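Local coordinates for RAI1 (Scheffersomyces stipitis, PDB 5ULJ), which removes the entire NAD cap from the 5' end of NAD-capped RNAs and binds and stimulates the exoribonuclease RAT1, at residues 15-20 / 336-341; 26-31 / 249-254; 85-90 / 142-147; 291-296 / 306-311. All coordinates share one frame; numbering follows the deposited sequence.

Interaction 1 of 4, residues 15-20 / 336-341; sequences QSRAKT and ALKWYG
On the outer side of helix 333-350, the loop that follows strand 10-12 is laid across one helical turn, with Ala18 against Lys338 and Ser16 against Trp339. A single hydrogen bond pins it: Ala18 N donates to Lys338 O at 2.9 Å. The helix carbonyl is approached from above its plane, at a C=O...N angle of 119°. Two residues earlier in the loop, Ser16 O receives a CA-H...O contact from Trp339 CA at 3.5 Å. That same oxygen lies at the edge of the indole, in its plane, 3.6 Å from Trp339 CE3.

The contact is loop-on-helix packing at the surface of the PD-(D/E)XK nuclease fold, away from the substrate and metal sites, joining the N-terminal region to a late helix. Lys338 lines it with its aliphatic chain. Its CG is anti to the carbonyl carbon (chi1 -72°) and the chain runs out straight, which carries CD to 3.7 Å from Ala18 O. Ala18 directs its methyl toward the helix, where CB comes 4.2 Å from Gly341 C. Trp339 sends its indole N-H to Leu121 O and sets its ring edge-to-face with that of Phe371, while Ser16 OG is hydrogen-bonded back to Ser13 O.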
loop_
_atom_site.group_PDB
_atom_site.type_symbol
_atom_site.label_atom_id
_atom_site.label_comp_id
_atom_site.label_asym_id
_atom_site.label_seq_id
_atom_site.Cartn_x
_atom_site.Cartn_y
_atom_site.Cartn_z
ATOM N N GLN A 15 10.654 -21.585 -2.624
ATOM C CA GLN A 15 11.668 -21.372 -3.647
ATOM C C GLN A 15 11.044 -21.276 -5.037
ATOM O O GLN A 15 11.748 -21.327 -6.046
ATOM C CB GLN A 15 12.706 -22.496 -3.611
ATOM C CG GLN A 15 13.447 -22.614 -2.289
ATOM C CD GLN A 15 14.241 -21.368 -1.952
ATOM O OE1 GLN A 15 14.727 -20.666 -2.841
ATOM N NE2 GLN A 15 14.371 -21.081 -0.662
ATOM N N SER A 16 9.721 -21.141 -5.084
ATOM C CA SER A 16 9.008 -21.009 -6.350
ATOM C C SER A 16 9.402 -19.730 -7.079
ATOM O O SER A 16 9.436 -18.652 -6.485
ATOM C CB SER A 16 7.494 -21.029 -6.125
ATOM O OG SER A 16 7.071 -22.265 -5.577
ATOM N N ARG A 17 9.711 -19.859 -8.366
ATOM C CA ARG A 17 10.073 -18.714 -9.194
ATOM C C ARG A 17 9.404 -18.791 -10.560
ATOM O O ARG A 17 9.308 -19.866 -11.152
ATOM C CB ARG A 17 11.589 -18.629 -9.380
ATOM C CG ARG A 17 12.374 -18.219 -8.149
ATOM C CD ARG A 17 13.795 -17.856 -8.546
ATOM N NE ARG A 17 14.686 -17.715 -7.401
ATOM C CZ ARG A 17 15.977 -17.416 -7.500
ATOM N NH1 ARG A 17 16.523 -17.225 -8.693
ATOM N NH2 ARG A 17 16.722 -17.307 -6.408
ATOM N N ALA A 18 8.946 -17.649 -11.064
ATOM C CA ALA A 18 8.395 -17.588 -12.412
ATOM C C ALA A 18 9.541 -17.629 -13.419
ATOM O O ALA A 18 10.666 -17.252 -13.089
ATOM C CB ALA A 18 7.557 -16.335 -12.596
ATOM N N LYS A 19 9.258 -18.091 -14.637
ATOM C CA LYS A 19 10.283 -18.221 -15.675
ATOM C C LYS A 19 10.996 -16.899 -15.936
ATOM O O LYS A 19 12.221 -16.814 -15.854
ATOM C CB LYS A 19 9.669 -18.744 -16.975
ATOM C CG LYS A 19 8.998 -20.102 -16.852
ATOM C CD LYS A 19 10.021 -21.195 -16.580
ATOM C CE LYS A 19 9.379 -22.580 -16.577
ATOM N NZ LYS A 19 8.479 -22.799 -15.405
ATOM N N THR A 20 10.218 -15.877 -16.265
ATOM C CA THR A 20 10.736 -14.522 -16.383
ATOM C C THR A 20 9.946 -13.633 -15.440
ATOM O O THR A 20 8.922 -14.051 -14.897
ATOM C CB THR A 20 10.633 -13.981 -17.822
ATOM O OG1 THR A 20 9.259 -13.731 -18.145
ATOM C CG2 THR A 20 11.219 -14.975 -18.814
ATOM N N ALA A 336 12.542 -11.596 -5.829
ATOM C CA ALA A 336 11.277 -11.334 -5.151
ATOM C C ALA A 336 10.129 -11.262 -6.151
ATOM O O ALA A 336 9.041 -11.782 -5.903
ATOM C CB ALA A 336 11.362 -10.045 -4.348
ATOM N N LEU A 337 10.387 -10.625 -7.286
ATOM C CA LEU A 337 9.377 -10.460 -8.323
ATOM C C LEU A 337 9.019 -11.794 -8.973
ATOM O O LEU A 337 7.864 -12.030 -9.330
ATOM C CB LEU A 337 9.869 -9.469 -9.375
ATOM C CG LEU A 337 8.862 -8.942 -10.390
ATOM C CD1 LEU A 337 7.567 -8.549 -9.702
ATOM C CD2 LEU A 337 9.471 -7.748 -11.089
ATOM N N LYS A 338 10.013 -12.664 -9.123
ATOM C CA LYS A 338 9.785 -13.992 -9.682
ATOM C C LYS A 338 8.957 -14.842 -8.724
ATOM O O LYS A 338 8.114 -15.631 -9.151
ATOM C CB LYS A 338 11.112 -14.683 -9.995
ATOM C CG LYS A 338 11.839 -14.111 -11.203
ATOM C CD LYS A 338 13.057 -14.948 -11.562
ATOM C CE LYS A 338 13.643 -14.527 -12.900
ATOM N NZ LYS A 338 14.759 -15.420 -13.320
ATOM N N TRP A 339 9.206 -14.676 -7.429
ATOM C CA TRP A 339 8.405 -15.334 -6.405
ATOM C C TRP A 339 6.964 -14.844 -6.467
ATOM O O TRP A 339 6.027 -15.638 -6.431
ATOM C CB TRP A 339 8.993 -15.084 -5.015
ATOM C CG TRP A 339 7.979 -15.126 -3.907
ATOM C CD1 TRP A 339 7.435 -14.058 -3.255
ATOM C CD2 TRP A 339 7.391 -16.295 -3.323
ATOM N NE1 TRP A 339 6.546 -14.488 -2.300
ATOM C CE2 TRP A 339 6.500 -15.858 -2.320
ATOM C CE3 TRP A 339 7.529 -17.668 -3.548
ATOM C CZ2 TRP A 339 5.754 -16.743 -1.545
ATOM C CZ3 TRP A 339 6.785 -18.546 -2.778
ATOM C CH2 TRP A 339 5.908 -18.080 -1.791
ATOM N N TYR A 340 6.803 -13.527 -6.569
ATOM C CA TYR A 340 5.487 -12.902 -6.658
ATOM C C TYR A 340 4.698 -13.427 -7.853
ATOM O O TYR A 340 3.517 -13.758 -7.732
ATOM C CB TYR A 340 5.635 -11.381 -6.745
ATOM C CG TYR A 340 4.331 -10.626 -6.878
ATOM C CD1 TYR A 340 3.394 -10.629 -5.852
ATOM C CD2 TYR A 340 4.044 -9.897 -8.025
ATOM C CE1 TYR A 340 2.203 -9.935 -5.971
ATOM C CE2 TYR A 340 2.858 -9.201 -8.153
ATOM C CZ TYR A 340 1.941 -9.222 -7.123
ATOM O OH TYR A 340 0.760 -8.529 -7.247
ATOM N N GLY A 341 5.361 -13.511 -9.002
ATOM C CA GLY A 341 4.742 -14.036 -10.206
ATOM C C GLY A 341 4.284 -15.473 -10.046
ATOM O O GLY A 341 3.225 -15.855 -10.545
#

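Interaction 2 of 4, residues 26-31 / 249-254; sequences PKEIFA and DVLSHY
The polar part is one short hydrogen bond: Tyr254 OH donates to Glu28 OE1 at 2.6 Å. The acceptor uses its syn lone pair and lies at the edge of the phenol, in the ring plane, with carboxylate and ring turned 28° apart. Glu28 gets there by full extension, CG anti to the backbone N (chi1 173°). Around this bond, Ser219 OG also reaches OE1, Lys48 forms a salt bridge with OE2, and Tyr217 OH meets the Tyr254 hydroxyl. A glutamine in place of Glu28 would probably leave the Lys48 ammonium without its counter-charge in this buried network.

Apolar contacts surround the stem of the acid. Val250 CG1 packs 3.7 Å from Glu28 CB, and Leu251 extends CD1 to 3.6 Å from Glu28 N and to 4.0 Å from Pro26 CB.

Within the turn, Val250 O lies over one face of the Tyr254 ring, 4.1 Å above its plane. Strand 27-34 pairs with strand 216-225, the ladder broken by a classic beta bulge in which Ile29 and Phe30 both face Val220 and pack on helix 88-101; the 3-10 turn at 251-253 leads into strand 254-261, which carries the metal ligands Glu256 and Leu257.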
loop_
_atom_site.group_PDB
_atom_site.type_symbol
_atom_site.label_atom_id
_atom_site.label_comp_id
_atom_site.label_asym_id
_atom_site.label_seq_id
_atom_site.Cartn_x
_atom_site.Cartn_y
_atom_site.Cartn_z
ATOM N N PRO A 26 1.539 -0.569 -15.749
ATOM C CA PRO A 26 0.285 -0.232 -15.071
ATOM C C PRO A 26 -0.306 1.090 -15.557
ATOM O O PRO A 26 0.424 1.943 -16.060
ATOM C CB PRO A 26 0.703 -0.129 -13.603
ATOM C CG PRO A 26 2.130 0.292 -13.661
ATOM C CD PRO A 26 2.708 -0.392 -14.871
ATOM N N LYS A 27 -1.616 1.248 -15.411
ATOM C CA LYS A 27 -2.271 2.510 -15.722
ATOM C C LYS A 27 -3.446 2.750 -14.782
ATOM O O LYS A 27 -4.252 1.851 -14.541
ATOM C CB LYS A 27 -2.756 2.537 -17.175
ATOM C CG LYS A 27 -3.559 3.784 -17.513
ATOM C CD LYS A 27 -4.392 3.610 -18.768
ATOM C CE LYS A 27 -5.751 4.273 -18.602
ATOM N NZ LYS A 27 -6.417 4.526 -19.909
ATOM N N GLU A 28 -3.536 3.962 -14.245
ATOM C CA GLU A 28 -4.666 4.342 -13.406
ATOM C C GLU A 28 -5.939 4.448 -14.240
ATOM O O GLU A 28 -5.925 5.014 -15.333
ATOM C CB GLU A 28 -4.386 5.670 -12.698
ATOM C CG GLU A 28 -5.568 6.231 -11.923
ATOM C CD GLU A 28 -5.247 7.555 -11.259
ATOM O OE1 GLU A 28 -4.326 7.593 -10.416
ATOM O OE2 GLU A 28 -5.913 8.561 -11.582
ATOM N N ILE A 29 -7.035 3.897 -13.729
ATOM C CA ILE A 29 -8.315 3.989 -14.423
ATOM C C ILE A 29 -9.317 4.828 -13.632
ATOM O O ILE A 29 -10.200 5.458 -14.216
ATOM C CB ILE A 29 -8.911 2.594 -14.707
ATOM C CG1 ILE A 29 -8.988 1.762 -13.429
ATOM C CG2 ILE A 29 -8.081 1.867 -15.752
ATOM C CD1 ILE A 29 -9.779 0.484 -13.597
ATOM N N PHE A 30 -9.181 4.839 -12.309
ATOM C CA PHE A 30 -9.959 5.751 -11.473
ATOM C C PHE A 30 -9.328 5.930 -10.098
ATOM O O PHE A 30 -8.390 5.220 -9.730
ATOM C CB PHE A 30 -11.413 5.274 -11.330
ATOM C CG PHE A 30 -11.571 3.959 -10.615
ATOM C CD1 PHE A 30 -11.511 2.764 -11.310
ATOM C CD2 PHE A 30 -11.816 3.920 -9.251
ATOM C CE1 PHE A 30 -11.671 1.554 -10.658
ATOM C CE2 PHE A 30 -11.977 2.714 -8.592
ATOM C CZ PHE A 30 -11.906 1.530 -9.298
ATOM N N ALA A 31 -9.848 6.893 -9.345
ATOM C CA ALA A 31 -9.331 7.192 -8.019
ATOM C C ALA A 31 -10.453 7.593 -7.072
ATOM O O ALA A 31 -11.510 8.058 -7.502
ATOM C CB ALA A 31 -8.284 8.296 -8.095
ATOM N N ASP A 249 -0.967 8.836 -18.675
ATOM C CA ASP A 249 0.323 8.692 -18.006
ATOM C C ASP A 249 0.337 9.418 -16.659
ATOM O O ASP A 249 1.336 10.022 -16.274
ATOM C CB ASP A 249 1.448 9.211 -18.910
ATOM C CG ASP A 249 2.821 8.754 -18.462
ATOM O OD1 ASP A 249 2.905 7.754 -17.718
ATOM O OD2 ASP A 249 3.819 9.398 -18.854
ATOM N N VAL A 250 -0.783 9.349 -15.946
ATOM C CA VAL A 250 -0.935 10.049 -14.674
ATOM C C VAL A 250 -0.034 9.450 -13.589
ATOM O O VAL A 250 0.497 10.172 -12.743
ATOM C CB VAL A 250 -2.413 10.032 -14.207
ATOM C CG1 VAL A 250 -3.004 8.637 -14.334
ATOM C CG2 VAL A 250 -2.551 10.561 -12.784
ATOM N N LEU A 251 0.155 8.134 -13.634
ATOM C CA LEU A 251 0.952 7.428 -12.631
ATOM C C LEU A 251 2.394 7.923 -12.560
ATOM O O LEU A 251 3.017 7.886 -11.499
ATOM C CB LEU A 251 0.947 5.924 -12.911
ATOM C CG LEU A 251 -0.322 5.151 -12.555
ATOM C CD1 LEU A 251 -0.168 3.689 -12.936
ATOM C CD2 LEU A 251 -0.630 5.291 -11.073
ATOM N N SER A 252 2.917 8.390 -13.689
ATOM C CA SER A 252 4.306 8.831 -13.763
ATOM C C SER A 252 4.545 10.149 -13.028
ATOM O O SER A 252 5.686 10.584 -12.879
ATOM C CB SER A 252 4.738 8.973 -15.225
ATOM O OG SER A 252 4.005 9.997 -15.875
ATOM N N HIS A 253 3.469 10.779 -12.569
ATOM C CA HIS A 253 3.573 12.070 -11.899
ATOM C C HIS A 253 3.428 11.945 -10.385
ATOM O O HIS A 253 3.616 12.918 -9.655
ATOM C CB HIS A 253 2.522 13.035 -12.449
ATOM C CG HIS A 253 2.645 13.282 -13.920
ATOM N ND1 HIS A 253 3.415 14.300 -14.442
ATOM C CD2 HIS A 253 2.101 12.642 -14.981
ATOM C CE1 HIS A 253 3.338 14.276 -15.759
ATOM N NE2 HIS A 253 2.547 13.279 -16.114
ATOM N N TYR A 254 3.098 10.746 -9.918
ATOM C CA TYR A 254 2.915 10.504 -8.490
ATOM C C TYR A 254 4.246 10.345 -7.761
ATOM O O TYR A 254 5.268 10.039 -8.374
ATOM C CB TYR A 254 2.058 9.259 -8.264
ATOM C CG TYR A 254 0.593 9.433 -8.596
ATOM C CD1 TYR A 254 -0.020 10.677 -8.510
ATOM C CD2 TYR A 254 -0.177 8.349 -8.990
ATOM C CE1 TYR A 254 -1.364 10.833 -8.812
ATOM C CE2 TYR A 254 -1.515 8.493 -9.292
ATOM C CZ TYR A 254 -2.104 9.736 -9.203
ATOM O OH TYR A 254 -3.439 9.875 -9.507
#

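Interaction 3 of 4, residues 85-90 / 142-147; sequences SDMKCL and QLFINS
Asn146 and Ser85 make the one direct hydrogen bond between these segments: Asn146 ND2 donates to Ser85 O at 3.1 Å, almost straight, with an N-H...O angle of 171°. The acceptor lies in the plane of the Asn146 amide. Asn146 reaches out from the strand because its CG stands opposite the backbone N (chi1 -168°). Alongside, Met87 runs antiparallel to it, placing CG 3.9 Å from Asn146 CG and SD 3.9 Å from Asn146 CB. The thioether then bends at chi3 (70°), and its methyl CE meets the edge of the Phe144 ring at 4.4 Å from CD2.

A water adds a second link, donating to Ser85 O at 3.0 Å and, more weakly, to Ser147 O; it also lies close to Ser147 OG. The contact therefore joins the N-terminal approach to helix 88-101, with Met87 as the N-cap residue, to strand 142-147 in the beta-sheet core of the PD-(D/E)XK nuclease fold. Replacing Asn146 by alanine is likely to leave Ser85 O without its amide partner and open a gap beside Met87 CG.

Further out, strand 142-147 is held between strands 111-114 and 132-139, and Ile145 O accepts a hydrogen bond from Thr113 OG1. The substrate-binding Tyr114 touches the Asn146 side chain and hydrogen-bonds through its hydroxyl to Asp86 O, which places this loop beside the nucleotide pocket. Met389 packs on both Met87 and Asn146.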
loop_
_atom_site.group_PDB
_atom_site.type_symbol
_atom_site.label_atom_id
_atom_site.label_comp_id
_atom_site.label_asym_id
_atom_site.label_seq_id
_atom_site.Cartn_x
_atom_site.Cartn_y
_atom_site.Cartn_z
ATOM N N SER A 85 -10.580 -1.393 6.527
ATOM C CA SER A 85 -10.180 -2.783 6.717
ATOM C C SER A 85 -11.007 -3.712 5.830
ATOM O O SER A 85 -10.668 -4.883 5.654
ATOM C CB SER A 85 -10.317 -3.186 8.185
ATOM O OG SER A 85 -9.594 -2.300 9.023
ATOM N N ASP A 86 -12.093 -3.180 5.280
ATOM C CA ASP A 86 -12.936 -3.930 4.356
ATOM C C ASP A 86 -12.659 -3.513 2.913
ATOM O O ASP A 86 -11.622 -2.919 2.620
ATOM C CB ASP A 86 -14.418 -3.734 4.698
ATOM C CG ASP A 86 -14.796 -2.273 4.875
ATOM O OD1 ASP A 86 -14.218 -1.407 4.184
ATOM O OD2 ASP A 86 -15.680 -1.988 5.711
ATOM N N MET A 87 -13.589 -3.825 2.017
ATOM C CA MET A 87 -13.453 -3.442 0.616
ATOM C C MET A 87 -14.611 -2.553 0.181
ATOM O O MET A 87 -14.829 -2.345 -1.012
ATOM C CB MET A 87 -13.382 -4.681 -0.280
ATOM C CG MET A 87 -12.323 -5.690 0.128
ATOM S SD MET A 87 -12.166 -7.041 -1.056
ATOM C CE MET A 87 -11.439 -6.189 -2.454
ATOM N N LYS A 88 -15.344 -2.028 1.160
ATOM C CA LYS A 88 -16.562 -1.262 0.905
ATOM C C LYS A 88 -16.349 -0.082 -0.040
ATOM O O LYS A 88 -16.998 0.012 -1.082
ATOM C CB LYS A 88 -17.149 -0.759 2.225
ATOM C CG LYS A 88 -18.357 0.149 2.057
ATOM C CD LYS A 88 -18.907 0.594 3.403
ATOM C CE LYS A 88 -20.074 1.554 3.228
ATOM N NZ LYS A 88 -20.664 1.959 4.535
ATOM N N CYS A 89 -15.440 0.816 0.326
ATOM C CA CYS A 89 -15.223 2.035 -0.441
ATOM C C CYS A 89 -14.575 1.752 -1.793
ATOM O O CYS A 89 -14.857 2.436 -2.777
ATOM C CB CYS A 89 -14.372 3.017 0.362
ATOM S SG CYS A 89 -15.144 3.517 1.917
ATOM N N LEU A 90 -13.711 0.744 -1.838
ATOM C CA LEU A 90 -13.099 0.329 -3.092
ATOM C C LEU A 90 -14.162 -0.150 -4.078
ATOM O O LEU A 90 -14.151 0.230 -5.249
ATOM C CB LEU A 90 -12.065 -0.774 -2.852
ATOM C CG LEU A 90 -11.499 -1.453 -4.101
ATOM C CD1 LEU A 90 -10.832 -0.437 -5.016
ATOM C CD2 LEU A 90 -10.524 -2.556 -3.717
ATOM N N GLN A 142 -14.076 -13.567 -11.018
ATOM C CA GLN A 142 -12.909 -12.820 -10.558
ATOM C C GLN A 142 -12.516 -13.205 -9.135
ATOM O O GLN A 142 -13.345 -13.678 -8.358
ATOM C CB GLN A 142 -13.176 -11.315 -10.635
ATOM C CG GLN A 142 -13.405 -10.794 -12.045
ATOM C CD GLN A 142 -13.945 -9.376 -12.068
ATOM O OE1 GLN A 142 -14.644 -8.950 -11.146
ATOM N NE2 GLN A 142 -13.624 -8.639 -13.123
ATOM N N LEU A 143 -11.245 -13.002 -8.801
ATOM C CA LEU A 143 -10.763 -13.252 -7.447
ATOM C C LEU A 143 -10.652 -11.953 -6.660
ATOM O O LEU A 143 -10.022 -10.995 -7.107
ATOM C CB LEU A 143 -9.407 -13.962 -7.470
ATOM C CG LEU A 143 -9.365 -15.395 -8.003
ATOM C CD1 LEU A 143 -8.034 -16.053 -7.660
ATOM C CD2 LEU A 143 -10.527 -16.208 -7.454
ATOM N N PHE A 144 -11.271 -11.928 -5.486
ATOM C CA PHE A 144 -11.183 -10.780 -4.595
ATOM C C PHE A 144 -10.298 -11.138 -3.407
ATOM O O PHE A 144 -10.483 -12.180 -2.782
ATOM C CB PHE A 144 -12.575 -10.343 -4.134
ATOM C CG PHE A 144 -13.456 -9.854 -5.252
ATOM C CD1 PHE A 144 -14.089 -10.751 -6.101
ATOM C CD2 PHE A 144 -13.649 -8.498 -5.456
ATOM C CE1 PHE A 144 -14.895 -10.302 -7.131
ATOM C CE2 PHE A 144 -14.455 -8.043 -6.484
ATOM C CZ PHE A 144 -15.079 -8.947 -7.322
ATOM N N ILE A 145 -9.326 -10.281 -3.109
ATOM C CA ILE A 145 -8.351 -10.579 -2.067
ATOM C C ILE A 145 -8.279 -9.479 -1.015
ATOM O O ILE A 145 -8.097 -8.304 -1.335
ATOM C CB ILE A 145 -6.947 -10.799 -2.665
ATOM C CG1 ILE A 145 -6.973 -11.949 -3.675
ATOM C CG2 ILE A 145 -5.932 -11.073 -1.565
ATOM C CD1 ILE A 145 -5.630 -12.240 -4.313
ATOM N N ASN A 146 -8.425 -9.871 0.246
ATOM C CA ASN A 146 -8.361 -8.932 1.355
ATOM C C ASN A 146 -7.733 -9.577 2.582
ATOM O O ASN A 146 -7.735 -10.800 2.719
ATOM C CB ASN A 146 -9.760 -8.408 1.693
ATOM C CG ASN A 146 -9.727 -7.222 2.641
ATOM O OD1 ASN A 146 -8.768 -6.452 2.655
ATOM N ND2 ASN A 146 -10.776 -7.075 3.444
ATOM N N SER A 147 -7.180 -8.756 3.467
ATOM C CA SER A 147 -6.733 -9.243 4.763
ATOM C C SER A 147 -7.960 -9.568 5.608
ATOM O O SER A 147 -9.061 -9.102 5.313
ATOM C CB SER A 147 -5.845 -8.211 5.461
ATOM O OG SER A 147 -6.518 -6.973 5.607
HETATM O O HOH W 1 -8.745 -6.805 6.816
#

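Interaction 4 of 4, residues 291-296 / 306-311; sequences VVYGFR and ELYKTE
Val291 and Tyr308 form a hydrogen-bonded pair in the antiparallel beta hairpin of strands 290-296 and 302-309, with Tyr308 N donating to Val291 O at 2.7 Å, nearly along the carbonyl direction. Tyr293 and Glu306 make the next such pair; Val292 and Leu307 are the non-hydrogen-bonded pair between them, on the other face of the sheet.

Tyr293 and Tyr308 cross obliquely, Tyr293 CD2 lying 3.9 Å from Tyr308 CE1. The unusual chi1 of Tyr293, -99°, accompanies a hydroxyl bond to Thr279 on helix 266-286, and its side chain lies beside the substrate-binding Lys258. Glu306 CG stands opposite the backbone N, and the chain then folds at chi2 (77°), which lays CG over one face of the Tyr308 ring, 3.3 Å above its plane and offset toward the rim. Glu306 CB touches the edge of Phe295 at CE1. On the opposite face, Leu307 turns CD1 toward strand 290-296, 3.7 Å from Val292 CG2.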
loop_
_atom_site.group_PDB
_atom_site.type_symbol
_atom_site.label_atom_id
_atom_site.label_comp_id
_atom_site.label_asym_id
_atom_site.label_seq_id
_atom_site.Cartn_x
_atom_site.Cartn_y
_atom_site.Cartn_z
ATOM N N VAL A 291 10.450 8.312 -5.287
ATOM C CA VAL A 291 10.350 8.250 -3.833
ATOM C C VAL A 291 11.287 9.263 -3.193
ATOM O O VAL A 291 12.430 9.410 -3.618
ATOM C CB VAL A 291 10.706 6.860 -3.269
ATOM C CG1 VAL A 291 10.130 6.709 -1.869
ATOM C CG2 VAL A 291 10.207 5.756 -4.178
ATOM N N VAL A 292 10.804 9.952 -2.165
ATOM C CA VAL A 292 11.647 10.862 -1.404
ATOM C C VAL A 292 11.753 10.405 0.048
ATOM O O VAL A 292 10.744 10.201 0.725
ATOM C CB VAL A 292 11.116 12.311 -1.460
ATOM C CG1 VAL A 292 11.559 13.101 -0.237
ATOM C CG2 VAL A 292 11.592 12.993 -2.732
ATOM N N TYR A 293 12.987 10.225 0.507
ATOM C CA TYR A 293 13.252 9.864 1.891
ATOM C C TYR A 293 13.766 11.063 2.674
ATOM O O TYR A 293 14.711 11.731 2.253
ATOM C CB TYR A 293 14.268 8.722 1.969
ATOM C CG TYR A 293 13.660 7.351 2.165
ATOM C CD1 TYR A 293 13.377 6.870 3.437
ATOM C CD2 TYR A 293 13.381 6.533 1.078
ATOM C CE1 TYR A 293 12.829 5.614 3.621
ATOM C CE2 TYR A 293 12.830 5.277 1.252
ATOM C CZ TYR A 293 12.555 4.823 2.525
ATOM O OH TYR A 293 12.006 3.573 2.702
ATOM N N GLY A 294 13.132 11.336 3.808
ATOM C CA GLY A 294 13.631 12.333 4.736
ATOM C C GLY A 294 14.412 11.645 5.837
ATOM O O GLY A 294 13.921 10.700 6.455
ATOM N N PHE A 295 15.634 12.107 6.080
ATOM C CA PHE A 295 16.488 11.497 7.091
ATOM C C PHE A 295 16.556 12.360 8.349
ATOM O O PHE A 295 16.932 13.531 8.294
ATOM C CB PHE A 295 17.893 11.258 6.532
ATOM C CG PHE A 295 17.930 10.285 5.386
ATOM C CD1 PHE A 295 17.724 10.714 4.085
ATOM C CD2 PHE A 295 18.170 8.939 5.610
ATOM C CE1 PHE A 295 17.757 9.822 3.028
ATOM C CE2 PHE A 295 18.203 8.039 4.558
ATOM C CZ PHE A 295 17.996 8.483 3.266
ATOM N N ARG A 296 16.187 11.768 9.480
ATOM C CA ARG A 296 16.121 12.484 10.749
ATOM C C ARG A 296 17.111 11.927 11.766
ATOM O O ARG A 296 17.536 10.778 11.660
ATOM C CB ARG A 296 14.703 12.413 11.320
ATOM C CG ARG A 296 14.185 10.990 11.456
ATOM C CD ARG A 296 13.274 10.831 12.657
ATOM N NE ARG A 296 12.986 9.425 12.930
ATOM C CZ ARG A 296 13.733 8.648 13.708
ATOM N NH1 ARG A 296 14.817 9.139 14.293
ATOM N NH2 ARG A 296 13.398 7.379 13.901
ATOM N N GLU A 306 16.629 12.769 0.153
ATOM C CA GLU A 306 17.138 12.073 -1.021
ATOM C C GLU A 306 16.010 11.598 -1.927
ATOM O O GLU A 306 15.090 10.910 -1.485
ATOM C CB GLU A 306 18.010 10.887 -0.603
ATOM C CG GLU A 306 18.521 10.046 -1.766
ATOM C CD GLU A 306 19.684 10.683 -2.506
ATOM O OE1 GLU A 306 20.087 11.809 -2.144
ATOM O OE2 GLU A 306 20.197 10.051 -3.453
ATOM N N LEU A 307 16.088 11.978 -3.198
ATOM C CA LEU A 307 15.116 11.541 -4.192
ATOM C C LEU A 307 15.605 10.284 -4.898
ATOM O O LEU A 307 16.732 10.238 -5.391
ATOM C CB LEU A 307 14.849 12.651 -5.211
ATOM C CG LEU A 307 14.027 12.278 -6.447
ATOM C CD1 LEU A 307 12.599 11.918 -6.073
ATOM C CD2 LEU A 307 14.047 13.407 -7.466
ATOM N N TYR A 308 14.757 9.262 -4.936
ATOM C CA TYR A 308 15.081 8.024 -5.633
ATOM C C TYR A 308 14.174 7.808 -6.835
ATOM O O TYR A 308 12.966 8.035 -6.760
ATOM C CB TYR A 308 14.960 6.815 -4.700
ATOM C CG TYR A 308 15.923 6.796 -3.538
ATOM C CD1 TYR A 308 15.572 7.342 -2.311
ATOM C CD2 TYR A 308 17.179 6.215 -3.662
ATOM C CE1 TYR A 308 16.446 7.316 -1.243
ATOM C CE2 TYR A 308 18.061 6.186 -2.599
ATOM C CZ TYR A 308 17.690 6.738 -1.392
ATOM O OH TYR A 308 18.565 6.714 -0.330
ATOM N N LYS A 309 14.761 7.373 -7.943
ATOM C CA LYS A 309 13.980 6.804 -9.028
ATOM C C LYS A 309 13.715 5.352 -8.660
ATOM O O LYS A 309 14.631 4.643 -8.249
ATOM C CB LYS A 309 14.714 6.910 -10.367
ATOM C CG LYS A 309 15.251 8.297 -10.676
ATOM C CD LYS A 309 15.832 8.365 -12.083
ATOM C CE LYS A 309 17.352 8.399 -12.053
ATOM N NZ LYS A 309 17.937 8.538 -13.416
ATOM N N THR A 310 12.468 4.912 -8.782
ATOM C CA THR A 310 12.095 3.565 -8.357
ATOM C C THR A 310 12.912 2.495 -9.080
ATOM O O THR A 310 13.308 1.493 -8.485
ATOM C CB THR A 310 10.595 3.298 -8.587
ATOM O OG1 THR A 310 9.822 4.315 -7.939
ATOM C CG2 THR A 310 10.198 1.935 -8.033
ATOM N N GLU A 311 13.186 2.730 -10.359
ATOM C CA GLU A 311 13.878 1.747 -11.186
ATOM C C GLU A 311 15.363 1.599 -10.841
ATOM O O GLU A 311 15.998 0.624 -11.244
ATOM C CB GLU A 311 13.729 2.108 -12.665
ATOM C CG GLU A 311 14.335 3.448 -13.044
ATOM C CD GLU A 311 14.170 3.761 -14.517
ATOM O OE1 GLU A 311 14.663 2.973 -15.351
ATOM O OE2 GLU A 311 13.551 4.797 -14.842
#

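Overall arrangement
From the N terminus, the chain first offers residues 15-20, which meet helix 333-350 over 300 residues later; interaction 1 therefore closes the widest loop, and the other three nest inside it. Interaction 2 closes a second long loop, from strand 27-34 to the turn before strand 254-261, and interaction 3 nests within that, joining the start of helix 88-101 to strand 142-147. Interaction 4, a local hairpin, lies in series after interactions 2 and 3. None of the loops cross. Interactions 3 and 4 lie on opposite sides of the chain's centre, about 30 Å apart between centres, and both are near the nucleotide, interaction 4 beside Lys258 and Leu257, whereas interaction 1 fastens the surface away from it.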